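Local atomic coordinates of oxalate biosynthetic component 1 (Burkholderia thailandensis, PDB entry 5IKY), a protein that produces oxalate as a bifunctional enzyme of quorum sensing-dependent oxalogenesis, pairing serine hydrolase with lyase activity. Residues A[58-63]-A[177-182]. Residues are numbered along the deposited sequence; the frame is centred on the assembly and turned at random.
Sequences GGIVRE and DSLFEN
Ile60 turns CG1 between its own backbone N and carbonyl carbon (chi1 62°) and then extends it fully, which carries CD1 out to Leu179 while CG2, set beside the backbone N, reaches the ring of Phe180. The contact packs helix 176-181 against the middle strand, 60-64, of a three-stranded antiparallel sheet in the N-terminal domain of the oxalate biosynthetic enzyme. The backbones come nearest at CA of Arg62 and CA of Leu179, 8.4 Å apart, and the contacts between strand and helix are made mostly by side chains. Methyl meets methyl at its apolar centre: Ile60 CD1 lies 3.6 Å from Leu179 CD1, the two side chains crossing at about a right angle. Phe180 starts from a CB that points away from the strand, but its ring swings back, and CE1 comes to 3.8 Å from Ile60 CG2. CZ is almost as near to the same methyl, at 3.9 Å, so the methyl approaches the ring obliquely, near its CE1-CZ bond. Ile60 thus serves both helix residues with separate branches. Trp184 touches Ile60, Arg62 and Leu179, and Met186 touches Ile60 and Phe180; Val165 and Met168 of helix 162-172 add to the apolar packing around Ile60 and Leu179. Farther along the strand, Arg62 starts with CG anti to its backbone N and bends at the CB-CG bond (chi2 72°), carrying the guanidinium past the C-terminal end of the helix. Its NH2 is hydrogen-bonded to the carbonyl O of Pro107, which ties this end of the side chain to a different part of the chain. Nearby, Asn182 N donates to Leu179 O at 3.0 Å, and the carbonyl O of Asn182 sits obliquely to the guanidinium, 3.3 Å from Arg62 NE.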
loop_
_atom_site.group_PDB
_atom_site.type_symbol
_atom_site.label_atom_id
_atom_site.label_comp_id
_atom_site.label_asym_id
_atom_site.label_seq_id
_atom_site.Cartn_x
_atom_site.Cartn_y
_atom_site.Cartn_z
ATOM N N GLY A 58 17.431 44.962 -12.057
ATOM C CA GLY A 58 18.566 44.362 -11.379
ATOM C C GLY A 58 18.445 42.870 -11.133
ATOM O O GLY A 58 19.403 42.233 -10.696
ATOM N N GLY A 59 17.270 42.310 -11.408
ATOM C CA GLY A 59 17.047 40.884 -11.250
ATOM C C GLY A 59 17.486 40.085 -12.464
ATOM O O GLY A 59 17.626 40.634 -13.557
ATOM N N ILE A 60 17.704 38.785 -12.277
ATOM C CA ILE A 60 18.122 37.918 -13.375
ATOM C C ILE A 60 17.048 36.891 -13.716
ATOM O O ILE A 60 16.250 36.510 -12.861
ATOM C CB ILE A 60 19.434 37.180 -13.049
ATOM C CG1 ILE A 60 19.250 36.272 -11.834
ATOM C CG2 ILE A 60 20.559 38.172 -12.808
ATOM C CD1 ILE A 60 20.502 35.535 -11.438
ATOM N N VAL A 61 17.029 36.444 -14.970
ATOM C CA VAL A 61 16.020 35.489 -15.418
ATOM C C VAL A 61 16.605 34.418 -16.340
ATOM O O VAL A 61 17.560 34.665 -17.081
ATOM C CB VAL A 61 14.853 36.206 -16.143
ATOM C CG1 VAL A 61 15.265 36.648 -17.538
ATOM C CG2 VAL A 61 13.623 35.313 -16.208
ATOM N N ARG A 62 16.039 33.219 -16.262
ATOM C CA ARG A 62 16.349 32.142 -17.192
ATOM C C ARG A 62 15.057 31.703 -17.865
ATOM O O ARG A 62 14.287 30.926 -17.300
ATOM C CB ARG A 62 17.010 30.964 -16.472
ATOM C CG ARG A 62 17.326 29.775 -17.372
ATOM C CD ARG A 62 18.480 30.065 -18.319
ATOM N NE ARG A 62 18.835 28.894 -19.120
ATOM C CZ ARG A 62 18.462 28.708 -20.382
ATOM N NH1 ARG A 62 17.730 29.624 -21.000
ATOM N NH2 ARG A 62 18.828 27.610 -21.030
ATOM N N GLU A 63 14.812 32.218 -19.066
ATOM C CA GLU A 63 13.555 31.959 -19.754
ATOM C C GLU A 63 13.757 31.314 -21.119
ATOM O O GLU A 63 14.752 31.567 -21.795
ATOM C CB GLU A 63 12.759 33.256 -19.914
ATOM C CG GLU A 63 13.471 34.332 -20.718
ATOM C CD GLU A 63 12.558 35.489 -21.072
ATOM O OE1 GLU A 63 11.327 35.278 -21.135
ATOM O OE2 GLU A 63 13.068 36.608 -21.291
ATOM N N ASP A 177 28.324 34.370 -11.813
ATOM C CA ASP A 177 28.999 34.317 -13.100
ATOM C C ASP A 177 28.387 33.239 -13.939
ATOM O O ASP A 177 28.137 33.422 -15.137
ATOM C CB ASP A 177 30.511 34.048 -12.920
ATOM C CG ASP A 177 30.811 32.699 -12.283
ATOM O OD1 ASP A 177 29.877 32.050 -11.767
ATOM O OD2 ASP A 177 31.978 32.262 -12.326
ATOM N N SER A 178 28.203 32.099 -13.279
ATOM C CA SER A 178 27.855 30.862 -13.944
ATOM C C SER A 178 26.448 30.932 -14.513
ATOM O O SER A 178 26.134 30.315 -15.538
ATOM C CB SER A 178 27.980 29.674 -12.983
ATOM O OG SER A 178 27.618 28.439 -13.622
ATOM N N LEU A 179 25.592 31.676 -13.828
ATOM C CA LEU A 179 24.234 31.858 -14.299
ATOM C C LEU A 179 24.261 32.610 -15.622
ATOM O O LEU A 179 23.602 32.216 -16.584
ATOM C CB LEU A 179 23.398 32.592 -13.254
ATOM C CG LEU A 179 23.418 31.911 -11.884
ATOM C CD1 LEU A 179 22.637 32.702 -10.846
ATOM C CD2 LEU A 179 22.891 30.487 -11.988
ATOM N N PHE A 180 25.046 33.680 -15.667
ATOM C CA PHE A 180 25.246 34.442 -16.892
ATOM C C PHE A 180 25.863 33.582 -17.994
ATOM O O PHE A 180 25.479 33.686 -19.159
ATOM C CB PHE A 180 26.126 35.663 -16.618
ATOM C CG PHE A 180 25.442 36.730 -15.814
ATOM C CD1 PHE A 180 24.096 36.996 -16.004
ATOM C CD2 PHE A 180 26.141 37.470 -14.873
ATOM C CE1 PHE A 180 23.457 37.975 -15.272
ATOM C CE2 PHE A 180 25.505 38.453 -14.136
ATOM C CZ PHE A 180 24.161 38.706 -14.336
ATOM N N GLU A 181 26.806 32.724 -17.619
ATOM C CA GLU A 181 27.457 31.836 -18.576
ATOM C C GLU A 181 26.543 30.681 -18.986
ATOM O O GLU A 181 26.828 29.965 -19.947
ATOM C CB GLU A 181 28.763 31.289 -17.994
ATOM N N ASN A 182 25.444 30.504 -18.255
ATOM C CA ASN A 182 24.499 29.428 -18.544
ATOM C C ASN A 182 23.122 29.921 -18.981
ATOM O O ASN A 182 22.126 29.219 -18.805
ATOM C CB ASN A 182 24.341 28.515 -17.327
ATOM C CG ASN A 182 25.389 27.420 -17.278
ATOM O OD1 ASN A 182 26.323 27.399 -18.081
ATOM N ND2 ASN A 182 25.236 26.499 -16.334
#